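Local atomic coordinates of hydrazine synthase beta subunit (Candidatus Kuenenia stuttgartiensis, PDB entry 5C2V), a protein that forms the beta-propeller subunit of hydrazine synthase, which condenses nitric oxide with ammonium, and may modulate passage of the hydroxylamine intermediate between active sites. Residues B[119-124]-B[137-142]. Residues are numbered along the deposited sequence; the frame is centred on the assembly and turned at random.
Sequences MWNAID and IYTSDY
An antiparallel strand pairing that gives way to side-chain packing joins I123 to I137 and, further along, N121 to T139 and Y142, where the outermost strand of one beta-propeller blade ends and the connection to the next blade begins. I123 and I137 form a hydrogen-bonded pair: I123 N to I137 O and I137 N to I123 O are both 2.9 Å, the second nearly straight at 171°. Their side chains lie on the same face of the sheet, and the I123 and T139 side chains cross at about a right angle, with I123 CG1 3.9 Å from T139 CG2. From I137 the segment 137-142 runs on as a loop toward strand 144-149, and the N121 side chain points toward it, CB lying close to T139 OG1 and D141 O. With CG set between the backbone N and the carbonyl carbon (chi1 52°), the N121 amide crosses the Y142 ring obliquely, its plane 75° from the ring's, and OD1 stands 3.6 Å from Y142 CE1. One face of the same ring receives M119 CA in a CH-pi contact, 4.2 Å from the centroid; M119 also packs on F161 of the gamma subunit. Within the loop, Y142 N donates a hydrogen bond to D141 OD1. Around the contact, A122 and D124 pair through their backbones with strand 110-115, and W120 does so with G143. I123 and T139 rest on strand 155-160 of the following blade, and I137 reaches I173 of strand 168-174.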
loop_
_atom_site.group_PDB
_atom_site.type_symbol
_atom_site.label_atom_id
_atom_site.label_comp_id
_atom_site.label_asym_id
_atom_site.label_seq_id
_atom_site.Cartn_x
_atom_site.Cartn_y
_atom_site.Cartn_z
ATOM N N MET B 119 32.805 38.286 31.648
ATOM C CA MET B 119 32.376 39.677 31.539
ATOM C C MET B 119 33.263 40.471 30.576
ATOM O O MET B 119 33.112 41.683 30.434
ATOM C CB MET B 119 32.340 40.344 32.915
ATOM C CG MET B 119 31.377 41.525 32.977
ATOM S SD MET B 119 30.605 41.809 34.580
ATOM C CE MET B 119 29.463 43.122 34.156
ATOM N N TRP B 120 34.205 39.792 29.931
ATOM C CA TRP B 120 35.138 40.460 29.027
ATOM C C TRP B 120 34.744 40.339 27.559
ATOM O O TRP B 120 34.587 39.232 27.045
ATOM C CB TRP B 120 36.547 39.893 29.210
ATOM C CG TRP B 120 37.632 40.892 28.965
ATOM C CD1 TRP B 120 38.331 41.083 27.809
ATOM C CD2 TRP B 120 38.149 41.834 29.907
ATOM N NE1 TRP B 120 39.251 42.091 27.973
ATOM C CE2 TRP B 120 39.158 42.570 29.255
ATOM C CE3 TRP B 120 37.854 42.130 31.241
ATOM C CZ2 TRP B 120 39.873 43.581 29.890
ATOM C CZ3 TRP B 120 38.563 43.133 31.870
ATOM C CH2 TRP B 120 39.562 43.848 31.196
ATOM N N ASN B 121 34.584 41.471 26.879
ATOM C CA ASN B 121 34.545 41.428 25.426
ATOM C C ASN B 121 35.764 42.137 24.845
ATOM O O ASN B 121 35.839 43.366 24.844
ATOM C CB ASN B 121 33.252 42.069 24.906
ATOM C CG ASN B 121 33.013 43.460 25.477
ATOM O OD1 ASN B 121 33.460 43.777 26.579
ATOM N ND2 ASN B 121 32.309 44.297 24.722
ATOM N N ALA B 122 36.720 41.358 24.348
ATOM C CA ALA B 122 37.864 41.926 23.647
ATOM C C ALA B 122 38.534 40.954 22.679
ATOM O O ALA B 122 38.614 39.745 22.937
ATOM C CB ALA B 122 38.885 42.437 24.651
ATOM N N ILE B 123 39.051 41.503 21.585
ATOM C CA ILE B 123 40.081 40.833 20.808
ATOM C C ILE B 123 41.297 41.750 20.757
ATOM O O ILE B 123 41.265 42.793 20.108
ATOM C CB ILE B 123 39.611 40.498 19.383
ATOM C CG1 ILE B 123 38.311 39.694 19.426
ATOM C CG2 ILE B 123 40.691 39.730 18.633
ATOM C CD1 ILE B 123 37.698 39.463 18.068
ATOM N N ASP B 124 42.375 41.355 21.425
ATOM C CA ASP B 124 43.565 42.192 21.497
ATOM C C ASP B 124 44.477 41.937 20.306
ATOM O O ASP B 124 44.768 40.787 19.968
ATOM C CB ASP B 124 44.319 41.952 22.806
ATOM C CG ASP B 124 43.539 42.417 24.020
ATOM O OD1 ASP B 124 42.610 43.235 23.855
ATOM O OD2 ASP B 124 43.859 41.969 25.141
ATOM N N ILE B 137 39.908 45.330 20.053
ATOM C CA ILE B 137 38.685 45.397 19.263
ATOM C C ILE B 137 37.522 44.849 20.080
ATOM O O ILE B 137 37.504 43.671 20.436
ATOM C CB ILE B 137 38.811 44.606 17.948
ATOM C CG1 ILE B 137 40.020 45.092 17.146
ATOM C CG2 ILE B 137 37.534 44.729 17.132
ATOM C CD1 ILE B 137 40.221 44.357 15.838
ATOM N N TYR B 138 36.554 45.709 20.379
ATOM C CA TYR B 138 35.435 45.329 21.234
ATOM C C TYR B 138 34.350 44.599 20.450
ATOM O O TYR B 138 33.840 45.109 19.454
ATOM C CB TYR B 138 34.846 46.565 21.921
ATOM C CG TYR B 138 35.779 47.219 22.919
ATOM C CD1 TYR B 138 36.915 46.560 23.374
ATOM C CD2 TYR B 138 35.522 48.495 23.403
ATOM C CE1 TYR B 138 37.769 47.155 24.284
ATOM C CE2 TYR B 138 36.370 49.097 24.314
ATOM C CZ TYR B 138 37.492 48.422 24.750
ATOM O OH TYR B 138 38.339 49.017 25.656
ATOM N N THR B 139 34.003 43.400 20.909
ATOM C CA THR B 139 33.001 42.583 20.234
ATOM C C THR B 139 31.585 43.036 20.577
ATOM O O THR B 139 31.393 43.972 21.354
ATOM C CB THR B 139 33.158 41.093 20.592
ATOM O OG1 THR B 139 32.887 40.901 21.985
ATOM C CG2 THR B 139 34.567 40.615 20.280
ATOM N N SER B 140 30.597 42.362 19.997
ATOM C CA SER B 140 29.199 42.721 20.202
ATOM C C SER B 140 28.671 42.218 21.541
ATOM O O SER B 140 27.750 42.802 22.113
ATOM C CB SER B 140 28.337 42.174 19.063
ATOM O OG SER B 140 28.768 42.682 17.812
ATOM N N ASP B 141 29.255 41.133 22.039
ATOM C CA ASP B 141 28.856 40.586 23.329
ATOM C C ASP B 141 30.041 39.933 24.034
ATOM O O ASP B 141 31.148 39.887 23.498
ATOM C CB ASP B 141 27.717 39.578 23.156
ATOM C CG ASP B 141 26.674 39.683 24.253
ATOM O OD1 ASP B 141 27.030 40.095 25.378
ATOM O OD2 ASP B 141 25.498 39.357 23.990
ATOM N N TYR B 142 29.796 39.427 25.237
ATOM C CA TYR B 142 30.862 38.919 26.093
ATOM C C TYR B 142 31.385 37.536 25.706
ATOM O O TYR B 142 30.695 36.751 25.055
ATOM C CB TYR B 142 30.392 38.891 27.547
ATOM C CG TYR B 142 30.099 40.257 28.124
ATOM C CD1 TYR B 142 31.089 41.228 28.189
ATOM C CD2 TYR B 142 28.842 40.570 28.625
ATOM C CE1 TYR B 142 30.831 42.479 28.718
ATOM C CE2 TYR B 142 28.577 41.818 29.161
ATOM C CZ TYR B 142 29.577 42.768 29.206
ATOM O OH TYR B 142 29.325 44.012 29.736
#